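Thioredoxin-like protein (Bacteroides caccae ATCC 43185, PDB 4YOD) is of unproven function but, with a helical domain joined to a thioredoxin-like domain that carries a CxxC motif, probably acts as a thiol-disulfide oxidoreductase. Local coordinates at residues I66-P71 against E114-P119; K91-I96 against A125-L130; L99-L104 against K139-L144. All blocks are in the same frame, centred on the assembly; numbering follows the deposited sequence.

Contact 1: residues I66-P71 against E114-P119; sequences ILNHVP and EEFYIP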
loop_
_atom_site.group_PDB
_atom_site.type_symbol
_atom_site.label_atom_id
_atom_site.label_comp_id
_atom_site.label_asym_id
_atom_site.label_seq_id
_atom_site.Cartn_x
_atom_site.Cartn_y
_atom_site.Cartn_z
ATOM N N ILE A 66 -9.947 -9.462 9.800
ATOM C CA ILE A 66 -9.846 -10.936 9.765
ATOM C C ILE A 66 -9.144 -11.439 8.485
ATOM O O ILE A 66 -8.583 -12.536 8.502
ATOM C CB ILE A 66 -11.185 -11.675 10.015
ATOM C CG1 ILE A 66 -12.232 -11.388 8.924
ATOM C CG2 ILE A 66 -11.717 -11.378 11.426
ATOM C CD1 ILE A 66 -13.189 -12.481 8.692
ATOM N N LEU A 67 -9.102 -10.616 7.409
ATOM C CA LEU A 67 -8.398 -10.949 6.165
ATOM C C LEU A 67 -6.885 -11.081 6.375
ATOM O O LEU A 67 -6.211 -11.761 5.596
ATOM C CB LEU A 67 -8.676 -9.908 5.076
ATOM C CG LEU A 67 -10.089 -9.890 4.491
ATOM C CD1 LEU A 67 -10.263 -8.688 3.594
ATOM C CD2 LEU A 67 -10.433 -11.199 3.780
ATOM N N ASN A 68 -6.358 -10.476 7.444
ATOM C CA ASN A 68 -4.930 -10.574 7.775
ATOM C C ASN A 68 -4.538 -11.932 8.374
ATOM O O ASN A 68 -3.343 -12.217 8.471
ATOM C CB ASN A 68 -4.546 -9.477 8.780
ATOM C CG ASN A 68 -4.534 -8.088 8.207
ATOM O OD1 ASN A 68 -3.793 -7.783 7.279
ATOM N ND2 ASN A 68 -5.306 -7.198 8.793
ATOM N N HIS A 69 -5.512 -12.738 8.826
ATOM C CA HIS A 69 -5.229 -13.988 9.549
ATOM C C HIS A 69 -5.284 -15.238 8.655
ATOM O O HIS A 69 -5.237 -16.352 9.169
ATOM C CB HIS A 69 -6.190 -14.144 10.758
ATOM C CG HIS A 69 -6.260 -12.941 11.662
ATOM N ND1 HIS A 69 -7.392 -12.673 12.415
ATOM C CD2 HIS A 69 -5.338 -11.973 11.905
ATOM C CE1 HIS A 69 -7.129 -11.558 13.080
ATOM N NE2 HIS A 69 -5.906 -11.095 12.799
ATOM N N VAL A 70 -5.351 -15.054 7.323
ATOM C CA VAL A 70 -5.407 -16.157 6.364
ATOM C C VAL A 70 -4.319 -15.969 5.297
ATOM O O VAL A 70 -3.860 -14.837 5.136
ATOM C CB VAL A 70 -6.816 -16.290 5.706
ATOM C CG1 VAL A 70 -7.881 -16.647 6.730
ATOM C CG2 VAL A 70 -7.213 -15.035 4.910
ATOM N N PRO A 71 -3.937 -17.007 4.501
ATOM C CA PRO A 71 -2.981 -16.763 3.404
ATOM C C PRO A 71 -3.491 -15.660 2.482
ATOM O O PRO A 71 -4.704 -15.510 2.312
ATOM C CB PRO A 71 -2.925 -18.113 2.679
ATOM C CG PRO A 71 -3.282 -19.126 3.742
ATOM C CD PRO A 71 -4.337 -18.437 4.558
ATOM N N GLU A 114 -2.531 -2.539 -0.293
ATOM C CA GLU A 114 -2.694 -2.590 -1.735
ATOM C C GLU A 114 -2.959 -4.004 -2.228
ATOM O O GLU A 114 -3.690 -4.161 -3.203
ATOM C CB GLU A 114 -1.476 -2.004 -2.407
ATOM C CG GLU A 114 -1.608 -1.868 -3.899
ATOM C CD GLU A 114 -0.348 -1.308 -4.516
ATOM O OE1 GLU A 114 -0.185 -0.069 -4.455
ATOM O OE2 GLU A 114 0.478 -2.100 -5.037
ATOM N N GLU A 115 -2.413 -5.022 -1.557
ATOM C CA GLU A 115 -2.682 -6.412 -1.942
ATOM C C GLU A 115 -4.164 -6.798 -1.655
ATOM O O GLU A 115 -4.684 -7.701 -2.299
ATOM C CB GLU A 115 -1.713 -7.384 -1.270
ATOM C CG GLU A 115 -0.309 -7.389 -1.895
ATOM C CD GLU A 115 -0.205 -7.652 -3.388
ATOM O OE1 GLU A 115 -0.811 -8.637 -3.872
ATOM O OE2 GLU A 115 0.519 -6.891 -4.071
ATOM N N PHE A 116 -4.853 -6.089 -0.740
ATOM C CA PHE A 116 -6.276 -6.364 -0.538
ATOM C C PHE A 116 -7.114 -5.493 -1.480
ATOM O O PHE A 116 -8.210 -5.882 -1.863
ATOM C CB PHE A 116 -6.690 -6.126 0.927
ATOM C CG PHE A 116 -6.133 -7.014 2.023
ATOM C CD1 PHE A 116 -5.474 -8.204 1.719
ATOM C CD2 PHE A 116 -6.328 -6.694 3.364
ATOM C CE1 PHE A 116 -4.974 -9.025 2.738
ATOM C CE2 PHE A 116 -5.828 -7.522 4.381
ATOM C CZ PHE A 116 -5.146 -8.670 4.056
ATOM N N TYR A 117 -6.612 -4.303 -1.855
ATOM C CA TYR A 117 -7.353 -3.413 -2.736
ATOM C C TYR A 117 -7.313 -3.864 -4.216
ATOM O O TYR A 117 -8.307 -3.671 -4.923
ATOM C CB TYR A 117 -6.851 -1.970 -2.586
ATOM C CG TYR A 117 -7.763 -0.961 -3.240
ATOM C CD1 TYR A 117 -9.112 -0.872 -2.884
ATOM C CD2 TYR A 117 -7.284 -0.088 -4.205
ATOM C CE1 TYR A 117 -9.961 0.038 -3.507
ATOM C CE2 TYR A 117 -8.109 0.879 -4.774
ATOM C CZ TYR A 117 -9.446 0.940 -4.423
ATOM O OH TYR A 117 -10.247 1.843 -5.083
ATOM N N ILE A 118 -6.190 -4.464 -4.688
ATOM C CA ILE A 118 -6.054 -4.952 -6.081
ATOM C C ILE A 118 -7.243 -5.900 -6.479
ATOM O O ILE A 118 -7.872 -5.568 -7.490
ATOM C CB ILE A 118 -4.664 -5.570 -6.336
ATOM C CG1 ILE A 118 -3.613 -4.421 -6.495
ATOM C CG2 ILE A 118 -4.649 -6.508 -7.563
ATOM C CD1 ILE A 118 -2.134 -4.858 -6.272
ATOM N N PRO A 119 -7.652 -6.975 -5.715
ATOM C CA PRO A 119 -8.850 -7.751 -6.132
ATOM C C PRO A 119 -10.142 -6.905 -6.184
ATOM O O PRO A 119 -10.998 -7.198 -7.015
ATOM C CB PRO A 119 -8.959 -8.872 -5.084
ATOM C CG PRO A 119 -8.109 -8.449 -3.944
ATOM C CD PRO A 119 -7.024 -7.570 -4.517
#
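The turn between helices 53-66 and 72-85 of the helical domain meets the first turns of helix 114-125 where Phe116 reaches Leu67 and Asn68. The CA atoms of Leu67 and Phe116, the nearest pair across the two segments, are 8.4 Å apart, and the Phe116 side chain bridges that distance. Its CG lies anti to its carbonyl carbon (chi1 -66°), which directs the ring at the turn. CB of Leu67 sits 4.2 Å from the centroid of the Phe116 ring and 29° off the normal, an off-centre CH-pi contact, with CE2 its nearest ring atom at 3.8 Å. The fold here is an all-helical array, and Phe116 also packs on Leu72 and Ile79 of helix 72-85 and on Leu104 of helix 90-105, a setting that suits a large apolar ring. Two oxygens approach the ring of Phe116 obliquely: the backbone O of Leu67, 3.6 Å from CZ, and OD1 of Asn68, 3.6 Å from CE2. The Asn68 amide is tilted 42° from the ring plane, its polar group at the exposed margin. A serine in place of Phe116 would probably open a gap beside Leu67 and leave its CB without the aromatic surface.

Contact 2: residues K91-I96 against A125-L130; sequences KVFAYI and AASPVL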
loop_
_atom_site.group_PDB
_atom_site.type_symbol
_atom_site.label_atom_id
_atom_site.label_comp_id
_atom_site.label_asym_id
_atom_site.label_seq_id
_atom_site.Cartn_x
_atom_site.Cartn_y
_atom_site.Cartn_z
ATOM N N LYS A 91 -26.217 0.658 -6.407
ATOM C CA LYS A 91 -25.985 1.557 -5.276
ATOM C C LYS A 91 -25.201 0.864 -4.114
ATOM O O LYS A 91 -24.399 1.522 -3.445
ATOM C CB LYS A 91 -27.305 2.128 -4.771
ATOM C CG LYS A 91 -27.932 3.125 -5.748
ATOM C CD LYS A 91 -29.165 3.811 -5.163
ATOM C CE LYS A 91 -29.900 4.621 -6.205
ATOM N NZ LYS A 91 -31.210 5.117 -5.704
ATOM N N VAL A 92 -25.412 -0.449 -3.899
ATOM C CA VAL A 92 -24.695 -1.227 -2.881
ATOM C C VAL A 92 -23.237 -1.471 -3.358
ATOM O O VAL A 92 -22.299 -1.332 -2.567
ATOM C CB VAL A 92 -25.434 -2.538 -2.517
ATOM C CG1 VAL A 92 -24.633 -3.364 -1.513
ATOM C CG2 VAL A 92 -26.811 -2.222 -1.939
ATOM N N PHE A 93 -23.057 -1.800 -4.652
ATOM C CA PHE A 93 -21.723 -1.978 -5.252
ATOM C C PHE A 93 -20.884 -0.719 -5.020
ATOM O O PHE A 93 -19.746 -0.817 -4.531
ATOM C CB PHE A 93 -21.863 -2.286 -6.760
ATOM C CG PHE A 93 -20.534 -2.469 -7.471
ATOM C CD1 PHE A 93 -19.836 -1.374 -7.970
ATOM C CD2 PHE A 93 -20.016 -3.736 -7.694
ATOM C CE1 PHE A 93 -18.609 -1.545 -8.625
ATOM C CE2 PHE A 93 -18.793 -3.903 -8.353
ATOM C CZ PHE A 93 -18.110 -2.808 -8.824
ATOM N N ALA A 94 -21.478 0.465 -5.308
ATOM C CA ALA A 94 -20.845 1.786 -5.159
ATOM C C ALA A 94 -20.490 2.070 -3.700
ATOM O O ALA A 94 -19.403 2.577 -3.426
ATOM C CB ALA A 94 -21.778 2.876 -5.701
ATOM N N TYR A 95 -21.395 1.725 -2.766
ATOM C CA TYR A 95 -21.174 1.927 -1.330
ATOM C C TYR A 95 -20.015 1.040 -0.800
ATOM O O TYR A 95 -19.145 1.542 -0.097
ATOM C CB TYR A 95 -22.483 1.672 -0.550
ATOM C CG TYR A 95 -22.327 1.681 0.954
ATOM C CD1 TYR A 95 -22.348 2.874 1.671
ATOM C CD2 TYR A 95 -22.144 0.496 1.661
ATOM C CE1 TYR A 95 -22.172 2.889 3.056
ATOM C CE2 TYR A 95 -21.975 0.500 3.044
ATOM C CZ TYR A 95 -22.001 1.697 3.739
ATOM O OH TYR A 95 -21.824 1.695 5.097
ATOM N N ILE A 96 -20.027 -0.272 -1.105
ATOM C CA ILE A 96 -19.020 -1.215 -0.608
ATOM C C ILE A 96 -17.657 -0.934 -1.280
ATOM O O ILE A 96 -16.634 -0.938 -0.597
ATOM C CB ILE A 96 -19.497 -2.681 -0.812
ATOM C CG1 ILE A 96 -20.845 -2.974 -0.057
ATOM C CG2 ILE A 96 -18.374 -3.704 -0.451
ATOM C CD1 ILE A 96 -20.818 -2.917 1.510
ATOM N N ALA A 125 -13.235 -3.463 -12.610
ATOM C CA ALA A 125 -12.953 -3.476 -14.039
ATOM C C ALA A 125 -13.795 -4.546 -14.751
ATOM O O ALA A 125 -14.152 -4.350 -15.912
ATOM C CB ALA A 125 -11.475 -3.717 -14.280
ATOM N N ALA A 126 -14.174 -5.630 -14.037
ATOM C CA ALA A 126 -14.984 -6.728 -14.601
ATOM C C ALA A 126 -16.463 -6.610 -14.235
ATOM O O ALA A 126 -17.227 -7.547 -14.466
ATOM C CB ALA A 126 -14.451 -8.066 -14.102
ATOM N N SER A 127 -16.875 -5.476 -13.657
ATOM C CA SER A 127 -18.253 -5.342 -13.192
ATOM C C SER A 127 -19.259 -5.024 -14.304
ATOM O O SER A 127 -19.124 -4.024 -15.000
ATOM C CB SER A 127 -18.348 -4.283 -12.105
ATOM O OG SER A 127 -19.707 -4.018 -11.771
ATOM N N PRO A 128 -20.360 -5.799 -14.374
ATOM C CA PRO A 128 -21.415 -5.481 -15.350
ATOM C C PRO A 128 -22.341 -4.319 -14.900
ATOM O O PRO A 128 -23.184 -3.895 -15.685
ATOM C CB PRO A 128 -22.181 -6.800 -15.460
ATOM C CG PRO A 128 -22.004 -7.451 -14.147
ATOM C CD PRO A 128 -20.698 -7.000 -13.577
ATOM N N VAL A 129 -22.209 -3.803 -13.663
ATOM C CA VAL A 129 -23.066 -2.694 -13.206
ATOM C C VAL A 129 -22.409 -1.331 -13.442
ATOM O O VAL A 129 -23.103 -0.323 -13.321
ATOM C CB VAL A 129 -23.574 -2.801 -11.744
ATOM C CG1 VAL A 129 -24.428 -4.048 -11.555
ATOM C CG2 VAL A 129 -22.438 -2.721 -10.715
ATOM N N LEU A 130 -21.101 -1.286 -13.775
ATOM C CA LEU A 130 -20.437 -0.007 -14.017
ATOM C C LEU A 130 -20.463 0.374 -15.484
ATOM O O LEU A 130 -20.198 -0.465 -16.348
ATOM C CB LEU A 130 -18.972 0.016 -13.519
ATOM C CG LEU A 130 -18.685 -0.091 -12.018
ATOM C CD1 LEU A 130 -17.167 -0.003 -11.746
ATOM C CD2 LEU A 130 -19.440 0.979 -11.192
#
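Phe93 on helix 90-105 packs against Ser127, Val129 and Leu130 in the loop that joins helices 114-125 and 132-146, and it carries nearly all of the helix's share in the contact. The tight part lies over one ring face. CG2 of Val129 stands 4.0 Å from the centroid of the Phe93 ring and only 21° off the normal, a CH-pi contact in which one methyl of the branched valine lies on the flat surface. OG of Ser127 lies over that same face, 3.5 Å from CE2 of Phe93. Leu130 comes in obliquely, its CG 3.7 Å from CE1 of Phe93, and both of its methyls border the same ring atom. With CG anti to the backbone nitrogen (chi1 179°), Phe93 extends its ring away from its own helix into the loop. The loop is shaped by an ST turn: OG of Ser127 accepts a hydrogen bond from N of Val129 at 3.1 Å, and the same hydroxyl is also hydrogen-bonded to OD1 of Asn87. Serine suits this place because a small hydroxyl can tie down the turn while fitting against an aromatic face. Met124 of helix 114-125 and Ile83 of helix 72-85 add further apolar neighbours to Phe93. The outer side is looser: Val129 and Leu130 remain partly exposed, whereas Phe93 and Ser127 are buried.

Contact 3: residues L99-L104 against K139-L144; sequences LADKYL and KARLEL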
loop_
_atom_site.group_PDB
_atom_site.type_symbol
_atom_site.label_atom_id
_atom_site.label_comp_id
_atom_site.label_asym_id
_atom_site.label_seq_id
_atom_site.Cartn_x
_atom_site.Cartn_y
_atom_site.Cartn_z
ATOM N N LEU A 99 -16.186 2.022 0.479
ATOM C CA LEU A 99 -15.596 1.620 1.764
ATOM C C LEU A 99 -14.214 0.974 1.561
ATOM O O LEU A 99 -13.317 1.209 2.365
ATOM C CB LEU A 99 -16.490 0.635 2.531
ATOM C CG LEU A 99 -17.791 1.178 3.160
ATOM C CD1 LEU A 99 -18.450 0.107 3.971
ATOM C CD2 LEU A 99 -17.544 2.398 4.059
ATOM N N ALA A 100 -14.056 0.140 0.498
ATOM C CA ALA A 100 -12.775 -0.510 0.150
ATOM C C ALA A 100 -11.708 0.545 -0.140
ATOM O O ALA A 100 -10.597 0.406 0.338
ATOM C CB ALA A 100 -12.950 -1.429 -1.047
ATOM N N ASP A 101 -12.063 1.635 -0.837
ATOM C CA ASP A 101 -11.148 2.755 -1.112
ATOM C C ASP A 101 -10.768 3.422 0.236
ATOM O O ASP A 101 -9.585 3.457 0.602
ATOM C CB ASP A 101 -11.825 3.754 -2.088
ATOM C CG ASP A 101 -11.077 5.032 -2.444
ATOM O OD1 ASP A 101 -9.917 5.185 -2.018
ATOM O OD2 ASP A 101 -11.626 5.843 -3.213
ATOM N N LYS A 102 -11.783 3.871 1.007
ATOM C CA LYS A 102 -11.603 4.538 2.301
ATOM C C LYS A 102 -10.651 3.791 3.254
ATOM O O LYS A 102 -9.829 4.433 3.903
ATOM C CB LYS A 102 -12.972 4.729 2.995
ATOM C CG LYS A 102 -12.925 5.516 4.296
ATOM C CD LYS A 102 -14.324 5.762 4.830
ATOM C CE LYS A 102 -14.310 6.458 6.174
ATOM N NZ LYS A 102 -15.694 6.732 6.654
ATOM N N TYR A 103 -10.750 2.459 3.342
ATOM C CA TYR A 103 -9.926 1.731 4.304
ATOM C C TYR A 103 -8.684 1.059 3.716
ATOM O O TYR A 103 -7.675 0.979 4.412
ATOM C CB TYR A 103 -10.785 0.690 5.037
ATOM C CG TYR A 103 -11.734 1.366 5.999
ATOM C CD1 TYR A 103 -11.289 1.839 7.230
ATOM C CD2 TYR A 103 -13.062 1.611 5.644
ATOM C CE1 TYR A 103 -12.139 2.528 8.094
ATOM C CE2 TYR A 103 -13.930 2.276 6.514
ATOM C CZ TYR A 103 -13.454 2.751 7.725
ATOM O OH TYR A 103 -14.275 3.420 8.591
ATOM N N LEU A 104 -8.750 0.555 2.480
ATOM C CA LEU A 104 -7.625 -0.191 1.920
ATOM C C LEU A 104 -6.760 0.610 0.971
ATOM O O LEU A 104 -5.634 0.172 0.717
ATOM C CB LEU A 104 -8.108 -1.477 1.202
ATOM C CG LEU A 104 -8.995 -2.435 1.988
ATOM C CD1 LEU A 104 -9.684 -3.425 1.042
ATOM C CD2 LEU A 104 -8.214 -3.141 3.098
ATOM N N LYS A 139 -9.532 1.129 -13.405
ATOM C CA LYS A 139 -8.559 0.572 -14.356
ATOM C C LYS A 139 -7.220 1.305 -14.275
ATOM O O LYS A 139 -6.170 0.655 -14.359
ATOM C CB LYS A 139 -9.105 0.624 -15.784
ATOM C CG LYS A 139 -10.166 -0.444 -16.069
ATOM C CD LYS A 139 -10.839 -0.226 -17.440
ATOM C CE LYS A 139 -10.024 -0.765 -18.592
ATOM N NZ LYS A 139 -10.565 -0.316 -19.906
ATOM N N ALA A 140 -7.251 2.653 -14.110
ATOM C CA ALA A 140 -6.047 3.477 -13.968
ATOM C C ALA A 140 -5.334 3.162 -12.636
ATOM O O ALA A 140 -4.106 3.015 -12.614
ATOM C CB ALA A 140 -6.404 4.961 -14.047
ATOM N N ARG A 141 -6.105 2.999 -11.539
ATOM C CA ARG A 141 -5.528 2.621 -10.238
ATOM C C ARG A 141 -4.906 1.215 -10.297
ATOM O O ARG A 141 -3.830 1.009 -9.745
ATOM C CB ARG A 141 -6.608 2.665 -9.140
ATOM C CG ARG A 141 -6.912 4.075 -8.687
ATOM C CD ARG A 141 -8.012 4.094 -7.644
ATOM N NE ARG A 141 -8.175 5.449 -7.125
ATOM C CZ ARG A 141 -8.960 5.771 -6.108
ATOM N NH1 ARG A 141 -9.678 4.840 -5.493
ATOM N NH2 ARG A 141 -9.017 7.026 -5.680
ATOM N N LEU A 142 -5.551 0.282 -11.028
ATOM C CA LEU A 142 -5.078 -1.107 -11.187
ATOM C C LEU A 142 -3.751 -1.134 -11.967
ATOM O O LEU A 142 -2.813 -1.803 -11.522
ATOM C CB LEU A 142 -6.153 -1.997 -11.845
ATOM C CG LEU A 142 -5.859 -3.523 -11.950
ATOM C CD1 LEU A 142 -5.493 -4.149 -10.580
ATOM C CD2 LEU A 142 -7.020 -4.251 -12.588
ATOM N N GLU A 143 -3.641 -0.325 -13.041
ATOM C CA GLU A 143 -2.393 -0.205 -13.819
ATOM C C GLU A 143 -1.252 0.354 -12.952
ATOM O O GLU A 143 -0.129 -0.161 -12.976
ATOM C CB GLU A 143 -2.603 0.719 -15.029
ATOM C CG GLU A 143 -3.121 0.016 -16.260
ATOM C CD GLU A 143 -2.542 0.627 -17.523
ATOM O OE1 GLU A 143 -1.358 0.352 -17.831
ATOM O OE2 GLU A 143 -3.252 1.427 -18.174
ATOM N N LEU A 144 -1.540 1.423 -12.197
ATOM C CA LEU A 144 -0.545 2.046 -11.329
ATOM C C LEU A 144 -0.144 1.103 -10.156
ATOM O O LEU A 144 1.037 1.064 -9.815
ATOM C CB LEU A 144 -1.053 3.396 -10.812
ATOM C CG LEU A 144 -0.163 4.158 -9.823
ATOM C CD1 LEU A 144 1.246 4.471 -10.435
ATOM C CD2 LEU A 144 -0.858 5.431 -9.371
HETATM O O HOH W 1 -10.671 8.399 -3.536
#
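Arg141 and Asp101 form a salt bridge between helices 132-146 and 90-105, with NH1 of Arg141 donating to OD2 of Asp101 at 3.2 Å. NH1 also bonds to OH of Tyr117 on helix 114-125, so this nitrogen ties the arginine to two helices. The bond to Asp101 is nearly straight, 173° at the hydrogen, and OD2 lies at the guanidinium edge, in its plane. The carboxylate is turned quite differently: the two planes are 82° apart, and NH1 comes from above the carboxylate plane, so the groups do not form the flat two-pronged pairing. A water supplies a second link, donating to OD2 of Asp101 at 2.7 Å and accepting from NH2 of Arg141 at 3.0 Å. In this helical domain the nearest CA atoms of segments 99-104 and 139-144, those of Asp101 and Arg141, are 10.7 Å apart, with helix 114-125 between the two in the chain. A long side chain is therefore needed, and Arg141 is extended from CG to NE to cover the distance. CG of Asp101, anti to the backbone nitrogen (chi1 177°), carries the carboxylate out to meet it. Outward from the charges, packing passes through the neighbouring helix: Arg141 lies on Leu121, and Asp101 rests against Tyr117. Ala100, being small, lies against Val120 of that helix.

All three contacts belong to the helical domain, and their segments alternate along the chain. Contact 1 is the buried one, contact 2 is partly buried, and contact 3 lies at the surface. The chemistry follows: contacts 1 and 2 each rest on one phenylalanine ring reaching from a helix to a loop or turn, whereas contact 3 joins two helices through opposite charges and a water. Contacts 2 and 3 use successive parts of helix 90-105. Contacts 1 and 3 touch directly: besides the hydroxyl bond to Arg141, Tyr117 packs on the backbone of 99-104, and Ile118 meets Leu142. Contacts 1 and 2 remain separate, their nearest atoms about 7 Å apart.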